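Local coordinates for interferon gamma receptor 1 (Gallus gallus, PDB 4EQ3), which probably binds interferon gamma as the ligand-binding chain of its cell-surface cytokine receptor, represented here by its two-domain extracellular part, at residues S18-N23 / V27-Y32. Residues are numbered along the deposited sequence; the frame is centred on the assembly and turned at random.
Sequences SVKSKN and VLYWQY
The first beta hairpin of the N-terminal fibronectin type III-like domain pairs S18, V19 and K20 of strand 17-22 with Y29, L28 and V27 of strand 25-31. Strand 17-22 is an outer strand of its three-stranded antiparallel sheet, while the other side of strand 25-31 pairs with strand 66-68, where L28 shares backbone hydrogen bonding with C67. Two hydrogen-bonded pairs flank a non-hydrogen-bonded one. At K20 and V27 the two N-H groups point almost straight at their acceptors, K20 N to V27 O and V27 N to K20 O, with N-H...O angles of 173°. The bonds between S18 and Y29 are more bent, although S18 N to Y29 O and Y29 N to S18 O are both 2.7 Å. The N-H...O angle at S18 N is 144°. Between these pairs the CA atoms of V19 and L28 come within 4.4 Å, and L28 CA also lies 3.4 Å from S18 O in a CA-H...O contact.

On the face bearing V19 and L28, the side chains meet through single methyls, V19 CG2 lying 3.7 Å from L28 CD1. L28 continues inward against V43 and I84 of the facing sheet, so it belongs to the core between the two sheets, while V19 beside it is only partly buried. S18, K20, V27 and Y29 project from the other, more exposed face. There the lysine chain crosses the tyrosine side chain at about a right angle. With K20 CG anti to its own carbonyl carbon (chi1 -57°), the lysine methylenes come to the edge of the phenol ring, where K20 CG lies 3.7 Å from Y29 CE2.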
loop_
_atom_site.group_PDB
_atom_site.type_symbol
_atom_site.label_atom_id
_atom_site.label_comp_id
_atom_site.label_asym_id
_atom_site.label_seq_id
_atom_site.Cartn_x
_atom_site.Cartn_y
_atom_site.Cartn_z
ATOM N N SER A 18 8.154 7.503 12.362
ATOM C CA SER A 18 7.479 7.593 11.081
ATOM C C SER A 18 6.783 6.286 10.730
ATOM O O SER A 18 7.404 5.213 10.716
ATOM C CB SER A 18 8.474 7.960 9.983
ATOM O OG SER A 18 7.823 7.993 8.725
ATOM N N VAL A 19 5.490 6.374 10.445
ATOM C CA VAL A 19 4.754 5.208 9.991
ATOM C C VAL A 19 4.628 5.320 8.477
ATOM O O VAL A 19 4.094 6.303 7.963
ATOM C CB VAL A 19 3.347 5.100 10.618
ATOM C CG1 VAL A 19 2.641 3.862 10.088
ATOM C CG2 VAL A 19 3.422 5.059 12.146
ATOM N N LYS A 20 5.172 4.337 7.768
ATOM C CA LYS A 20 5.102 4.299 6.311
ATOM C C LYS A 20 4.262 3.111 5.885
ATOM O O LYS A 20 4.586 1.973 6.206
ATOM C CB LYS A 20 6.503 4.161 5.728
ATOM C CG LYS A 20 7.434 5.259 6.160
ATOM C CD LYS A 20 7.014 6.593 5.578
ATOM C CE LYS A 20 7.289 6.642 4.088
ATOM N NZ LYS A 20 7.450 8.047 3.626
ATOM N N SER A 21 3.193 3.371 5.147
ATOM C CA SER A 21 2.283 2.321 4.727
ATOM C C SER A 21 2.088 2.377 3.225
ATOM O O SER A 21 1.649 3.393 2.691
ATOM C CB SER A 21 0.931 2.480 5.422
ATOM O OG SER A 21 0.026 1.483 4.999
ATOM N N LYS A 22 2.473 1.325 2.537
ATOM C CA LYS A 22 2.282 1.190 1.103
ATOM C C LYS A 22 1.892 -0.203 0.673
ATOM O O LYS A 22 2.572 -1.128 1.022
ATOM C CB LYS A 22 3.531 1.650 0.357
ATOM C CG LYS A 22 3.500 1.638 -1.153
ATOM C CD LYS A 22 3.846 2.940 -1.671
ATOM C CE LYS A 22 5.101 2.958 -2.524
ATOM N NZ LYS A 22 5.856 4.221 -2.413
ATOM N N ASN A 23 0.804 -0.312 -0.090
ATOM C CA ASN A 23 0.334 -1.604 -0.575
ATOM C C ASN A 23 0.031 -2.538 0.582
ATOM O O ASN A 23 0.199 -3.753 0.476
ATOM C CB ASN A 23 1.361 -2.230 -1.507
ATOM C CG ASN A 23 1.500 -1.472 -2.806
ATOM O OD1 ASN A 23 2.531 -1.559 -3.487
ATOM N ND2 ASN A 23 0.468 -0.724 -3.162
ATOM N N VAL A 27 4.988 -0.139 8.035
ATOM C CA VAL A 27 6.175 -0.231 8.868
ATOM C C VAL A 27 6.436 1.053 9.635
ATOM O O VAL A 27 6.297 2.161 9.105
ATOM C CB VAL A 27 7.425 -0.628 8.051
ATOM C CG1 VAL A 27 8.545 -1.034 8.989
ATOM C CG2 VAL A 27 7.102 -1.769 7.113
ATOM N N LEU A 28 6.803 0.885 10.901
ATOM C CA LEU A 28 7.104 1.993 11.789
ATOM C C LEU A 28 8.608 2.145 11.881
ATOM O O LEU A 28 9.318 1.168 12.082
ATOM C CB LEU A 28 6.541 1.720 13.187
ATOM C CG LEU A 28 7.011 2.653 14.305
ATOM C CD1 LEU A 28 6.418 4.057 14.152
ATOM C CD2 LEU A 28 6.638 2.072 15.666
ATOM N N TYR A 29 9.091 3.372 11.734
ATOM C CA TYR A 29 10.516 3.629 11.796
ATOM C C TYR A 29 10.810 4.704 12.828
ATOM O O TYR A 29 9.992 5.581 13.061
ATOM C CB TYR A 29 11.026 4.126 10.446
ATOM C CG TYR A 29 10.799 3.183 9.293
ATOM C CD1 TYR A 29 11.645 2.100 9.085
ATOM C CD2 TYR A 29 9.748 3.380 8.403
ATOM C CE1 TYR A 29 11.454 1.239 8.017
ATOM C CE2 TYR A 29 9.547 2.515 7.323
ATOM C CZ TYR A 29 10.407 1.449 7.141
ATOM O OH TYR A 29 10.233 0.583 6.091
ATOM N N TRP A 30 11.996 4.641 13.416
ATOM C CA TRP A 30 12.478 5.687 14.293
ATOM C C TRP A 30 14.000 5.760 14.241
ATOM O O TRP A 30 14.670 4.947 13.585
ATOM C CB TRP A 30 12.013 5.443 15.732
ATOM C CG TRP A 30 12.397 4.097 16.266
ATOM C CD1 TRP A 30 13.487 3.798 17.032
ATOM C CD2 TRP A 30 11.691 2.866 16.071
ATOM N NE1 TRP A 30 13.504 2.450 17.320
ATOM C CE2 TRP A 30 12.414 1.858 16.739
ATOM C CE3 TRP A 30 10.521 2.517 15.389
ATOM C CZ2 TRP A 30 12.001 0.529 16.754
ATOM C CZ3 TRP A 30 10.114 1.194 15.404
ATOM C CH2 TRP A 30 10.853 0.217 16.077
ATOM N N GLN A 31 14.543 6.743 14.938
ATOM C CA GLN A 31 15.975 6.923 14.996
ATOM C C GLN A 31 16.418 7.024 16.446
ATOM O O GLN A 31 15.620 7.358 17.334
ATOM C CB GLN A 31 16.377 8.170 14.209
ATOM C CG GLN A 31 16.224 8.004 12.701
ATOM C CD GLN A 31 16.492 9.280 11.943
ATOM O OE1 GLN A 31 16.061 10.358 12.352
ATOM N NE2 GLN A 31 17.199 9.165 10.819
ATOM N N TYR A 32 17.689 6.727 16.685
ATOM C CA TYR A 32 18.209 6.754 18.037
ATOM C C TYR A 32 19.658 7.212 18.070
ATOM O O TYR A 32 20.427 6.899 17.161
ATOM C CB TYR A 32 18.078 5.377 18.681
ATOM C CG TYR A 32 18.072 5.442 20.188
ATOM C CD1 TYR A 32 16.959 5.925 20.869
ATOM C CD2 TYR A 32 19.174 5.041 20.929
ATOM C CE1 TYR A 32 16.943 5.997 22.247
ATOM C CE2 TYR A 32 19.163 5.102 22.304
ATOM C CZ TYR A 32 18.042 5.585 22.956
ATOM O OH TYR A 32 18.018 5.664 24.321
#